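Local atomic coordinates of putative YfrE protein (Vibrio parahaemolyticus RIMD 2210633, PDB entry 3BEE), a protein that is of uncharacterised function but carries a TPR domain of the cytochrome c-type biogenesis protein H family, and so probably mediates protein-protein contacts during cytochrome c maturation. Residues 4-9 / 37-42; 10-15 / 29-34; 48-53 / 63-68. All blocks are in the same frame, centred on the assembly; numbering follows the deposited sequence.

Overall arrangement
Five helices follow one another in this all-helical TPR fragment, and the three contacts sample two of its antiparallel helix pairs. Contacts 1 and 2 hold the same pair, helices 6-18 and 26-38, their centres about 9 Å apart. Contact 1 is the partly buried, surface-facing end, where A6 packs on L38 beside polar links through water, a carboxylate and an amide. Contact 2 is the buried, purely apolar middle of that pair. Contact 3 joins the next pair, 43-55 and 59-70, nearest the chain's centre, and mixes an alanine-indole packing with a water bridge. L32 and I49 link contacts 2 and 3.

Contact 1: 4-9 / 37-42; sequences VTATQL and QLEPYN
A6 and T7, in the first turn of helix 6-18, meet the turn that follows helix 26-38, closing the end of an antiparallel helical pair in a TPR domain. The A6 methyl points into the other segment and is embraced there: L38 CB lies 3.9 Å from A6 CB, and the carboxylate carbon E39 CD comes to 3.6 Å from the same methyl. A small residue suits this place because it lets the backbones approach closely, the CA atoms of A6 and L38 being 5.7 Å apart. L38 CD1 reaches the start of helix 6-18, 3.9 Å from A6 N and near V4 O, and also meets L9 CD1, the two leucine side chains crossing at about a right angle.

The polar half is built round N42. Its CG stands anti to the backbone N (chi1 -172°), which brings the amide across the T7 side chain, again at about a right angle. ND2 donates to T7 OG1 at 3.0 Å, nearly in the amide plane, and to E39 OE1, which it meets from above the carboxylate plane; both N-H groups are thus used. OD1 meanwhile caps helix 43-55 by accepting from A45 N, so a single asparagine ties together two helix starts and a type I turn. Helix 6-18 has its own capping box, formed by T5 and Q8. The other carboxylate oxygen, E39 OE2, works through two waters: one accepts from A6 N and donates to OE2 over 2.7 Å, while the second donates to OE2 and lies 2.9 Å from T7 OG1.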
ATOM      1  N   VAL A   4      -7.963 -11.362  13.581  1.00 49.13           N
ATOM      2  CA  VAL A   4      -8.031 -10.208  12.701  1.00 47.58           C
ATOM      3  C   VAL A   4      -7.328 -10.534  11.374  1.00 45.84           C
ATOM      4  O   VAL A   4      -6.320 -11.216  11.344  1.00 45.20           O
ATOM      5  CB  VAL A   4      -7.402  -8.984  13.432  1.00 47.78           C
ATOM      6  CG1 VAL A   4      -7.396  -7.763  12.576  1.00 48.14           C
ATOM      7  CG2 VAL A   4      -8.177  -8.697  14.714  1.00 49.27           C
ATOM      8  N   THR A   5      -7.877 -10.075  10.267  1.00 44.69           N
ATOM      9  CA  THR A   5      -7.280 -10.401   8.980  1.00 43.65           C
ATOM     10  C   THR A   5      -6.237  -9.341   8.621  1.00 42.84           C
ATOM     11  O   THR A   5      -6.209  -8.275   9.235  1.00 42.45           O
ATOM     12  CB  THR A   5      -8.337 -10.504   7.892  1.00 43.59           C
ATOM     13  OG1 THR A   5      -8.960  -9.229   7.739  1.00 43.58           O
ATOM     14  CG2 THR A   5      -9.396 -11.565   8.275  1.00 43.36           C
ATOM     15  N   ALA A   6      -5.387  -9.653   7.645  1.00 42.17           N
ATOM     16  CA  ALA A   6      -4.361  -8.728   7.168  1.00 42.37           C
ATOM     17  C   ALA A   6      -4.991  -7.428   6.673  1.00 42.51           C
ATOM     18  O   ALA A   6      -4.450  -6.331   6.887  1.00 42.89           O
ATOM     19  CB  ALA A   6      -3.535  -9.383   6.064  1.00 41.95           C
ATOM     20  N   THR A   7      -6.139  -7.562   6.010  1.00 42.50           N
ATOM     21  CA  THR A   7      -6.866  -6.417   5.465  1.00 41.59           C
ATOM     22  C   THR A   7      -7.442  -5.566   6.591  1.00 41.42           C
ATOM     23  O   THR A   7      -7.398  -4.349   6.519  1.00 42.07           O
ATOM     24  CB  THR A   7      -7.952  -6.869   4.443  1.00 42.55           C
ATOM     25  OG1 THR A   7      -7.330  -7.637   3.396  1.00 42.11           O
ATOM     26  CG2 THR A   7      -8.654  -5.660   3.814  1.00 41.19           C
ATOM     27  N   GLN A   8      -7.925  -6.203   7.658  1.00 40.88           N
ATOM     28  CA  GLN A   8      -8.373  -5.470   8.839  1.00 39.82           C
ATOM     29  C   GLN A   8      -7.242  -4.695   9.550  1.00 39.06           C
ATOM     30  O   GLN A   8      -7.448  -3.579  10.009  1.00 38.89           O
ATOM     31  CB  GLN A   8      -9.131  -6.397   9.796  1.00 39.60           C
ATOM     32  CG  GLN A   8     -10.518  -6.761   9.243  1.00 39.28           C
ATOM     33  CD  GLN A   8     -11.246  -7.842  10.011  1.00 40.61           C
ATOM     34  OE1 GLN A   8     -10.653  -8.607  10.781  1.00 39.36           O
ATOM     35  NE2 GLN A   8     -12.561  -7.927   9.784  1.00 39.58           N
ATOM     36  N   LEU A   9      -6.058  -5.298   9.638  1.00 38.20           N
ATOM     37  CA  LEU A   9      -4.871  -4.626  10.148  1.00 37.18           C
ATOM     38  C   LEU A   9      -4.482  -3.424   9.257  1.00 36.18           C
ATOM     39  O   LEU A   9      -4.193  -2.336   9.760  1.00 36.63           O
ATOM     40  CB  LEU A   9      -3.713  -5.638  10.281  1.00 37.63           C
ATOM     41  CG  LEU A   9      -3.884  -6.756  11.350  1.00 36.65           C
ATOM     42  CD1 LEU A   9      -2.719  -7.738  11.283  1.00 38.43           C
ATOM     43  CD2 LEU A   9      -3.991  -6.200  12.739  1.00 34.94           C
ATOM     44  N   GLN A  37       2.972  -9.609   7.050  1.00 40.19           N
ATOM     45  CA  GLN A  37       3.406 -10.864   7.654  1.00 40.59           C
ATOM     46  C   GLN A  37       2.358 -11.959   7.389  1.00 40.63           C
ATOM     47  O   GLN A  37       2.699 -13.095   7.029  1.00 39.96           O
ATOM     48  CB  GLN A  37       3.630 -10.671   9.176  1.00 40.21           C
ATOM     49  CG  GLN A  37       4.074 -11.903   9.968  1.00 41.62           C
ATOM     50  CD  GLN A  37       5.426 -12.438   9.541  1.00 42.53           C
ATOM     51  OE1 GLN A  37       6.334 -11.677   9.217  1.00 42.31           O
ATOM     52  NE2 GLN A  37       5.570 -13.761   9.553  1.00 44.35           N
ATOM     53  N   LEU A  38       1.085 -11.604   7.560  1.00 40.72           N
ATOM     54  CA  LEU A  38      -0.031 -12.506   7.237  1.00 40.66           C
ATOM     55  C   LEU A  38      -0.245 -12.711   5.733  1.00 40.81           C
ATOM     56  O   LEU A  38      -0.412 -13.850   5.286  1.00 41.06           O
ATOM     57  CB  LEU A  38      -1.327 -12.014   7.886  1.00 40.43           C
ATOM     58  CG  LEU A  38      -1.404 -12.084   9.416  1.00 40.83           C
ATOM     59  CD1 LEU A  38      -2.697 -11.420   9.814  1.00 42.34           C
ATOM     60  CD2 LEU A  38      -1.344 -13.545   9.937  1.00 40.07           C
ATOM     61  N   GLU A  39      -0.246 -11.622   4.962  1.00 39.99           N
ATOM     62  CA  GLU A  39      -0.468 -11.683   3.514  1.00 40.07           C
ATOM     63  C   GLU A  39       0.550 -10.794   2.811  1.00 39.83           C
ATOM     64  O   GLU A  39       0.329  -9.592   2.708  1.00 39.83           O
ATOM     65  CB  GLU A  39      -1.870 -11.183   3.148  1.00 39.86           C
ATOM     66  CG  GLU A  39      -3.038 -12.056   3.577  1.00 40.23           C
ATOM     67  CD  GLU A  39      -4.376 -11.445   3.189  1.00 40.24           C
ATOM     68  OE1 GLU A  39      -4.425 -10.711   2.174  1.00 42.44           O
ATOM     69  OE2 GLU A  39      -5.383 -11.708   3.878  1.00 40.54           O
ATOM     70  N   PRO A  40       1.675 -11.375   2.344  1.00 39.63           N
ATOM     71  CA  PRO A  40       2.774 -10.611   1.734  1.00 39.34           C
ATOM     72  C   PRO A  40       2.364  -9.740   0.552  1.00 39.06           C
ATOM     73  O   PRO A  40       3.078  -8.777   0.237  1.00 39.20           O
ATOM     74  CB  PRO A  40       3.745 -11.707   1.266  1.00 39.73           C
ATOM     75  CG  PRO A  40       3.470 -12.861   2.186  1.00 39.22           C
ATOM     76  CD  PRO A  40       1.982 -12.822   2.391  1.00 39.74           C
ATOM     77  N   TYR A  41       1.240 -10.058  -0.085  1.00 38.33           N
ATOM     78  CA  TYR A  41       0.752  -9.261  -1.225  1.00 38.87           C
ATOM     79  C   TYR A  41      -0.586  -8.578  -0.919  1.00 38.09           C
ATOM     80  O   TYR A  41      -1.371  -8.267  -1.812  1.00 37.29           O
ATOM     81  CB  TYR A  41       0.716 -10.109  -2.526  1.00 39.90           C
ATOM     82  CG  TYR A  41       2.113 -10.478  -2.990  1.00 40.74           C
ATOM     83  CD1 TYR A  41       2.848  -9.606  -3.803  1.00 42.13           C
ATOM     84  CD2 TYR A  41       2.722 -11.662  -2.566  1.00 41.39           C
ATOM     85  CE1 TYR A  41       4.148  -9.909  -4.200  1.00 41.59           C
ATOM     86  CE2 TYR A  41       4.021 -11.986  -2.962  1.00 42.88           C
ATOM     87  CZ  TYR A  41       4.725 -11.102  -3.779  1.00 43.58           C
ATOM     88  OH  TYR A  41       6.011 -11.406  -4.179  1.00 43.57           O
ATOM     89  N   ASN A  42      -0.833  -8.329   0.364  1.00 37.59           N
ATOM     90  CA  ASN A  42      -2.067  -7.677   0.762  1.00 37.24           C
ATOM     91  C   ASN A  42      -2.247  -6.340   0.039  1.00 37.16           C
ATOM     92  O   ASN A  42      -1.370  -5.483   0.077  1.00 36.02           O
ATOM     93  CB  ASN A  42      -2.126  -7.470   2.262  1.00 36.53           C
ATOM     94  CG  ASN A  42      -3.464  -6.978   2.703  1.00 35.92           C
ATOM     95  OD1 ASN A  42      -3.692  -5.769   2.781  1.00 35.01           O
ATOM     96  ND2 ASN A  42      -4.382  -7.907   2.968  1.00 32.02           N
TER
HETATM   97  O   HOH W   1      -5.429 -12.384   6.534  1.00 45.13           O
HETATM   98  O   HOH W   2      -7.790 -10.202   4.589  1.00 50.24           O

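Contact 2: 10-15 / 29-34; sequences AAKATT and SLLLEQ
L31 lays its CB against the methyl of A13, 3.8 Å from A13 CB, and passes its CD1 branch alongside helix 10-15 toward K12. CD1 gets there because CG lies beside the backbone N of L31 and anti to its carbonyl carbon (chi1 -76°). At its far end CD1 is 3.9 Å from A13 N and 4.0 Å from K12 CG. Only the aliphatic part of the lysine serves the contact, through CB and CG beside L31 CD1. The lysine chain was modelled in two conformers, and in the one described NZ leads away from the other helix.

L32 meets the same alanine. Its CD2 sits 3.8 Å from A13 CB, and L32 CD2 also comes to 4.5 Å from A10 CA. The alanine methyl therefore sits in the notch between two consecutive leucines, touching CB of L31 and CG and CD2 of L32. Alanine at 10 and 13 suits a close helix pair: the short axes approach to 8.3 Å and run nearly antiparallel, at 158°, with A10 next to L32 and A13 next to L31. No hydrogen bond crosses, and the adhesion is apolar. On helix 10-15, T14 returns its hydroxyl to its own backbone, donating to A10 O from the opposite face of the carbonyl plane to T14 N, which satisfies the hydroxyl within its own helix, next to the contact.

Antiparallel helices of this kind are the basic unit of TPR domains. A44 meets A10, L48 meets T14, and A45 and I49 meet L32, so helix 43-55 packs as a third helix against the pair.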
ATOM      1  N   ALA A  10      -4.529  -3.614   7.941  1.00 35.56           N
ATOM      2  CA  ALA A  10      -4.191  -2.564   6.986  1.00 34.79           C
ATOM      3  C   ALA A  10      -5.232  -1.478   7.005  1.00 34.63           C
ATOM      4  O   ALA A  10      -4.897  -0.318   6.803  1.00 35.37           O
ATOM      5  CB  ALA A  10      -4.073  -3.118   5.611  1.00 34.90           C
ATOM      6  N   ALA A  11      -6.494  -1.837   7.254  1.00 33.46           N
ATOM      7  CA  ALA A  11      -7.550  -0.834   7.361  1.00 32.97           C
ATOM      8  C   ALA A  11      -7.341   0.059   8.595  1.00 33.40           C
ATOM      9  O   ALA A  11      -7.548   1.272   8.532  1.00 33.64           O
ATOM     10  CB  ALA A  11      -8.948  -1.497   7.393  1.00 32.53           C
ATOM     11  N   LYS A  12      -6.941  -0.510   9.729  0.50 33.48           N
ATOM     12  CA  LYS A  12      -6.658   0.368  10.863  0.50 33.43           C
ATOM     13  C   LYS A  12      -5.473   1.251  10.521  0.50 34.05           C
ATOM     14  O   LYS A  12      -5.502   2.459  10.785  0.50 34.13           O
ATOM     15  CB  LYS A  12      -6.407  -0.375  12.176  0.50 33.56           C
ATOM     16  CG  LYS A  12      -6.393   0.605  13.374  0.50 33.71           C
ATOM     17  CD  LYS A  12      -6.289  -0.084  14.731  0.50 31.63           C
ATOM     18  CE  LYS A  12      -6.176   0.963  15.816  0.50 29.04           C
ATOM     19  NZ  LYS A  12      -6.305   0.405  17.166  0.50 30.08           N
ATOM     20  N   ALA A  13      -4.439   0.663   9.922  1.00 34.28           N
ATOM     21  CA  ALA A  13      -3.286   1.484   9.536  1.00 34.98           C
ATOM     22  C   ALA A  13      -3.722   2.657   8.668  1.00 35.65           C
ATOM     23  O   ALA A  13      -3.234   3.773   8.845  1.00 37.26           O
ATOM     24  CB  ALA A  13      -2.243   0.658   8.807  1.00 34.73           C
ATOM     25  N   THR A  14      -4.634   2.402   7.730  1.00 36.44           N
ATOM     26  CA  THR A  14      -5.123   3.403   6.779  1.00 35.65           C
ATOM     27  C   THR A  14      -5.879   4.504   7.532  1.00 36.26           C
ATOM     28  O   THR A  14      -5.692   5.689   7.252  1.00 36.38           O
ATOM     29  CB  THR A  14      -6.052   2.750   5.733  1.00 35.73           C
ATOM     30  OG1 THR A  14      -5.344   1.718   5.040  1.00 35.62           O
ATOM     31  CG2 THR A  14      -6.618   3.790   4.723  1.00 34.67           C
ATOM     32  N   THR A  15      -6.737   4.124   8.478  1.00 36.67           N
ATOM     33  CA  THR A  15      -7.437   5.117   9.289  1.00 37.86           C
ATOM     34  C   THR A  15      -6.452   6.014  10.063  1.00 38.89           C
ATOM     35  O   THR A  15      -6.557   7.236  10.024  1.00 38.78           O
ATOM     36  CB  THR A  15      -8.439   4.474  10.267  1.00 38.02           C
ATOM     37  OG1 THR A  15      -9.430   3.752   9.532  1.00 38.73           O
ATOM     38  CG2 THR A  15      -9.139   5.545  11.062  1.00 36.81           C
ATOM     39  N   SER A  29       3.255   1.827  10.683  1.00 36.08           N
ATOM     40  CA  SER A  29       4.214   0.940  10.051  1.00 37.27           C
ATOM     41  C   SER A  29       4.082  -0.467  10.614  1.00 37.55           C
ATOM     42  O   SER A  29       4.063  -1.433   9.840  1.00 37.90           O
ATOM     43  CB  SER A  29       5.660   1.436  10.225  1.00 37.82           C
ATOM     44  OG  SER A  29       5.777   2.793   9.781  1.00 42.35           O
ATOM     45  N   LEU A  30       3.989  -0.594  11.943  1.00 36.40           N
ATOM     46  CA  LEU A  30       3.822  -1.919  12.540  1.00 36.59           C
ATOM     47  C   LEU A  30       2.540  -2.638  12.094  1.00 36.91           C
ATOM     48  O   LEU A  30       2.587  -3.819  11.794  1.00 37.35           O
ATOM     49  CB  LEU A  30       3.920  -1.863  14.084  1.00 36.25           C
ATOM     50  CG  LEU A  30       3.928  -3.181  14.881  1.00 37.27           C
ATOM     51  CD1 LEU A  30       5.085  -4.158  14.474  1.00 36.18           C
ATOM     52  CD2 LEU A  30       3.993  -2.895  16.407  1.00 35.78           C
ATOM     53  N   LEU A  31       1.400  -1.943  12.078  1.00 37.30           N
ATOM     54  CA  LEU A  31       0.135  -2.524  11.579  1.00 38.12           C
ATOM     55  C   LEU A  31       0.262  -3.020  10.146  1.00 38.57           C
ATOM     56  O   LEU A  31      -0.181  -4.124   9.835  1.00 39.37           O
ATOM     57  CB  LEU A  31      -1.049  -1.542  11.690  1.00 37.58           C
ATOM     58  CG  LEU A  31      -1.624  -1.360  13.103  1.00 38.26           C
ATOM     59  CD1 LEU A  31      -2.402  -0.053  13.193  1.00 36.51           C
ATOM     60  CD2 LEU A  31      -2.514  -2.527  13.531  1.00 34.54           C
ATOM     61  N   LEU A  32       0.916  -2.224   9.298  1.00 39.11           N
ATOM     62  CA  LEU A  32       1.235  -2.630   7.924  1.00 38.77           C
ATOM     63  C   LEU A  32       2.174  -3.824   7.874  1.00 39.55           C
ATOM     64  O   LEU A  32       1.923  -4.766   7.114  1.00 39.93           O
ATOM     65  CB  LEU A  32       1.839  -1.467   7.139  1.00 38.53           C
ATOM     66  CG  LEU A  32       0.895  -0.306   6.852  1.00 37.92           C
ATOM     67  CD1 LEU A  32       1.709   0.821   6.225  1.00 36.99           C
ATOM     68  CD2 LEU A  32      -0.248  -0.718   5.922  1.00 36.22           C
ATOM     69  N   GLU A  33       3.245  -3.800   8.671  1.00 39.52           N
ATOM     70  CA  GLU A  33       4.168  -4.931   8.727  1.00 40.53           C
ATOM     71  C   GLU A  33       3.440  -6.216   9.048  1.00 39.98           C
ATOM     72  O   GLU A  33       3.771  -7.281   8.516  1.00 40.35           O
ATOM     73  CB  GLU A  33       5.263  -4.710   9.781  1.00 40.22           C
ATOM     74  CG  GLU A  33       6.387  -3.828   9.291  1.00 41.73           C
ATOM     75  CD  GLU A  33       7.423  -3.543  10.374  1.00 44.25           C
ATOM     76  OE1 GLU A  33       7.492  -4.277  11.412  1.00 45.40           O
ATOM     77  OE2 GLU A  33       8.186  -2.565  10.165  1.00 51.10           O
ATOM     78  N   GLN A  34       2.475  -6.121   9.967  1.00 39.24           N
ATOM     79  CA  GLN A  34       1.726  -7.282  10.408  1.00 38.41           C
ATOM     80  C   GLN A  34       0.742  -7.778   9.379  1.00 38.52           C
ATOM     81  O   GLN A  34       0.590  -8.977   9.225  1.00 38.24           O
ATOM     82  CB  GLN A  34       1.038  -6.999  11.742  1.00 38.57           C
ATOM     83  CG  GLN A  34       2.072  -6.855  12.841  1.00 37.69           C
ATOM     84  CD  GLN A  34       2.817  -8.147  13.023  1.00 40.29           C
ATOM     85  OE1 GLN A  34       4.021  -8.258  12.722  1.00 42.24           O
ATOM     86  NE2 GLN A  34       2.098  -9.157  13.493  1.00 37.33           N
TER

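Contact 3: 48-53 / 63-68; sequences LIANDH and IDTWVL. With EDO (1,2-ethanediol), chain D.
Helices 48-53 and 63-68 run nearly antiparallel, at 159°, their short axes approaching to 8.5 Å, and A50 faces T65 with CA atoms 5.4 Å apart, as in the helical hairpins of TPR domains. The small side chain of A50 allows this approach. Separately, A50 CB lies over one face of the W66 indole, nearest NE1 and CE2 and 3.4 Å from the centroid of the five-membered ring, a CH-pi contact. With OG1 of T65 beside the backbone N (chi1 -48°), the methyl CG2 is turned to helix 48-53 and meets I49 CG2 at 3.8 Å. T65 OG1 comes to the edge of the H53 imidazole, 3.5 Å from H53 CD2, but its hydrogen bond goes to E61 O; H53 ND1 is hydrogen-bonded to R58 NE.

N51 points its CB away, yet the amide swings back so that OD1 lies at the indole edge, 3.6 Å from W66 CZ2, with amide and ring planes 66° apart. One water accepts from W66 NE1 at 2.9 Å and donates to N51 OD1. That oxygen also accepts from O1 of a bound 1,2-ethanediol, probably from the crystallisation liquor, at 2.7 Å. I82, S85 and I86 of helix 79-92 also touch the indole. W66 thus packs its face on an alanine methyl while its N-H reaches N51 only through a water, so the polar link between the helices is indirect.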
ATOM      1  N   LEU A  48      -1.457   1.303   0.604  1.00 33.93           N
ATOM      2  CA  LEU A  48      -1.132   2.426   1.502  1.00 33.17           C
ATOM      3  C   LEU A  48       0.342   2.840   1.393  1.00 33.20           C
ATOM      4  O   LEU A  48       0.668   4.027   1.339  1.00 33.30           O
ATOM      5  CB  LEU A  48      -1.484   2.115   2.978  1.00 32.13           C
ATOM      6  CG  LEU A  48      -1.336   3.277   3.978  1.00 32.88           C
ATOM      7  CD1 LEU A  48      -2.254   4.431   3.606  1.00 35.18           C
ATOM      8  CD2 LEU A  48      -1.608   2.886   5.459  1.00 31.27           C
ATOM      9  N   ILE A  49       1.227   1.852   1.400  1.00 33.18           N
ATOM     10  CA  ILE A  49       2.662   2.097   1.314  1.00 32.98           C
ATOM     11  C   ILE A  49       3.028   2.845   0.016  1.00 33.69           C
ATOM     12  O   ILE A  49       3.772   3.859   0.052  1.00 34.39           O
ATOM     13  CB  ILE A  49       3.448   0.759   1.452  1.00 32.67           C
ATOM     14  CG1 ILE A  49       3.343   0.210   2.901  1.00 31.48           C
ATOM     15  CG2 ILE A  49       4.938   0.921   1.007  1.00 33.33           C
ATOM     16  CD1 ILE A  49       3.688  -1.302   3.050  1.00 31.95           C
ATOM     17  N   ALA A  50       2.514   2.352  -1.113  1.00 33.93           N
ATOM     18  CA  ALA A  50       2.714   3.011  -2.438  1.00 35.00           C
ATOM     19  C   ALA A  50       2.165   4.423  -2.451  1.00 35.39           C
ATOM     20  O   ALA A  50       2.799   5.316  -2.978  1.00 36.32           O
ATOM     21  CB  ALA A  50       2.038   2.208  -3.568  1.00 33.27           C
ATOM     22  N   ASN A  51       0.953   4.604  -1.923  1.00 36.21           N
ATOM     23  CA  ASN A  51       0.305   5.899  -1.913  1.00 36.75           C
ATOM     24  C   ASN A  51       1.109   6.842  -1.068  1.00 36.35           C
ATOM     25  O   ASN A  51       1.284   7.975  -1.447  1.00 37.24           O
ATOM     26  CB  ASN A  51      -1.134   5.805  -1.345  1.00 37.81           C
ATOM     27  CG  ASN A  51      -2.103   5.169  -2.326  1.00 40.53           C
ATOM     28  OD1 ASN A  51      -1.766   4.979  -3.487  1.00 43.78           O
ATOM     29  ND2 ASN A  51      -3.328   4.856  -1.866  1.00 41.46           N
ATOM     30  N   ASP A  52       1.589   6.377   0.086  1.00 35.43           N
ATOM     31  CA  ASP A  52       2.427   7.211   0.937  1.00 34.89           C
ATOM     32  C   ASP A  52       3.721   7.683   0.232  1.00 34.97           C
ATOM     33  O   ASP A  52       4.106   8.852   0.334  1.00 34.61           O
ATOM     34  CB  ASP A  52       2.785   6.486   2.245  1.00 34.01           C
ATOM     35  CG  ASP A  52       3.753   7.294   3.105  1.00 35.72           C
ATOM     36  OD1 ASP A  52       3.365   8.396   3.531  1.00 33.23           O
ATOM     37  OD2 ASP A  52       4.900   6.836   3.358  1.00 38.31           O
ATOM     38  N   HIS A  53       4.412   6.763  -0.445  1.00 34.51           N
ATOM     39  CA  HIS A  53       5.528   7.139  -1.319  1.00 33.99           C
ATOM     40  C   HIS A  53       5.089   8.227  -2.324  1.00 33.96           C
ATOM     41  O   HIS A  53       5.728   9.264  -2.453  1.00 34.39           O
ATOM     42  CB  HIS A  53       6.041   5.896  -2.062  1.00 33.87           C
ATOM     43  CG  HIS A  53       6.850   4.967  -1.208  1.00 34.61           C
ATOM     44  ND1 HIS A  53       7.857   5.409  -0.370  1.00 36.04           N
ATOM     45  CD2 HIS A  53       6.824   3.614  -1.084  1.00 34.24           C
ATOM     46  CE1 HIS A  53       8.419   4.364   0.233  1.00 35.73           C
ATOM     47  NE2 HIS A  53       7.804   3.269  -0.179  1.00 35.37           N
ATOM     48  N   ILE A  63       6.307   3.255  -7.498  1.00 34.92           N
ATOM     49  CA  ILE A  63       6.249   2.312  -8.619  1.00 34.18           C
ATOM     50  C   ILE A  63       6.708   0.922  -8.199  1.00 33.97           C
ATOM     51  O   ILE A  63       6.036  -0.073  -8.498  1.00 33.32           O
ATOM     52  CB  ILE A  63       7.035   2.817  -9.859  1.00 34.47           C
ATOM     53  CG1 ILE A  63       6.406   4.111 -10.394  1.00 34.09           C
ATOM     54  CG2 ILE A  63       7.053   1.751 -10.988  1.00 34.35           C
ATOM     55  CD1 ILE A  63       7.273   4.838 -11.404  1.00 35.06           C
ATOM     56  N   ASP A  64       7.829   0.864  -7.485  1.00 34.71           N
ATOM     57  CA  ASP A  64       8.399  -0.401  -7.022  1.00 35.61           C
ATOM     58  C   ASP A  64       7.385  -1.178  -6.182  1.00 35.90           C
ATOM     59  O   ASP A  64       7.321  -2.391  -6.265  1.00 36.45           O
ATOM     60  CB  ASP A  64       9.648  -0.144  -6.171  1.00 35.52           C
ATOM     61  CG  ASP A  64      10.821   0.379  -6.990  1.00 36.68           C
ATOM     62  OD1 ASP A  64      10.778   0.298  -8.225  1.00 37.34           O
ATOM     63  OD2 ASP A  64      11.781   0.900  -6.395  1.00 38.35           O
ATOM     64  N   THR A  65       6.628  -0.456  -5.360  1.00 35.36           N
ATOM     65  CA  THR A  65       5.626  -1.071  -4.469  1.00 36.13           C
ATOM     66  C   THR A  65       4.440  -1.577  -5.297  1.00 35.53           C
ATOM     67  O   THR A  65       3.935  -2.668  -5.055  1.00 35.81           O
ATOM     68  CB  THR A  65       5.142  -0.081  -3.379  1.00 35.06           C
ATOM     69  OG1 THR A  65       6.276   0.548  -2.769  1.00 35.50           O
ATOM     70  CG2 THR A  65       4.331  -0.805  -2.311  1.00 36.78           C
ATOM     71  N   TRP A  66       4.012  -0.783  -6.267  1.00 35.73           N
ATOM     72  CA  TRP A  66       2.909  -1.184  -7.156  1.00 35.95           C
ATOM     73  C   TRP A  66       3.302  -2.363  -8.044  1.00 35.92           C
ATOM     74  O   TRP A  66       2.488  -3.247  -8.284  1.00 36.48           O
ATOM     75  CB  TRP A  66       2.419  -0.003  -8.010  1.00 35.48           C
ATOM     76  CG  TRP A  66       1.539   0.971  -7.270  1.00 35.96           C
ATOM     77  CD1 TRP A  66       0.493   0.661  -6.396  1.00 36.14           C
ATOM     78  CD2 TRP A  66       1.598   2.412  -7.328  1.00 34.69           C
ATOM     79  NE1 TRP A  66      -0.080   1.834  -5.920  1.00 35.78           N
ATOM     80  CE2 TRP A  66       0.570   2.913  -6.474  1.00 35.69           C
ATOM     81  CE3 TRP A  66       2.405   3.324  -8.029  1.00 35.21           C
ATOM     82  CZ2 TRP A  66       0.341   4.305  -6.291  1.00 35.54           C
ATOM     83  CZ3 TRP A  66       2.190   4.689  -7.858  1.00 37.10           C
ATOM     84  CH2 TRP A  66       1.166   5.176  -6.977  1.00 35.09           C
ATOM     85  N   VAL A  67       4.548  -2.382  -8.517  1.00 35.47           N
ATOM     86  CA  VAL A  67       5.009  -3.459  -9.384  1.00 35.14           C
ATOM     87  C   VAL A  67       5.071  -4.767  -8.573  1.00 35.78           C
ATOM     88  O   VAL A  67       4.722  -5.832  -9.078  1.00 36.18           O
ATOM     89  CB  VAL A  67       6.358  -3.119 -10.059  1.00 34.78           C
ATOM     90  CG1 VAL A  67       6.930  -4.349 -10.824  1.00 34.73           C
ATOM     91  CG2 VAL A  67       6.210  -1.934 -11.017  1.00 34.39           C
ATOM     92  N   LEU A  68       5.484  -4.660  -7.312  1.00 36.39           N
ATOM     93  CA  LEU A  68       5.469  -5.766  -6.365  1.00 37.31           C
ATOM     94  C   LEU A  68       4.034  -6.262  -6.118  1.00 36.64           C
ATOM     95  O   LEU A  68       3.769  -7.455  -6.165  1.00 37.29           O
ATOM     96  CB  LEU A  68       6.173  -5.370  -5.046  1.00 37.30           C
ATOM     97  CG  LEU A  68       6.301  -6.458  -3.972  1.00 37.66           C
ATOM     98  CD1 LEU A  68       7.267  -7.592  -4.381  1.00 39.63           C
ATOM     99  CD2 LEU A  68       6.749  -5.875  -2.633  1.00 39.98           C
TER
HETATM  100  C1  EDO D 302      -2.373   7.848  -6.031  1.00 54.97           C
HETATM  101  O1  EDO D 302      -1.807   7.270  -4.834  1.00 57.19           O
HETATM  102  C2  EDO D 302      -1.959   7.065  -7.271  1.00 51.14           C
HETATM  103  O2  EDO D 302      -1.954   7.954  -8.394  1.00 52.14           O
HETATM  104  O   HOH W   3      -2.668   2.317  -4.684  1.00 40.93           O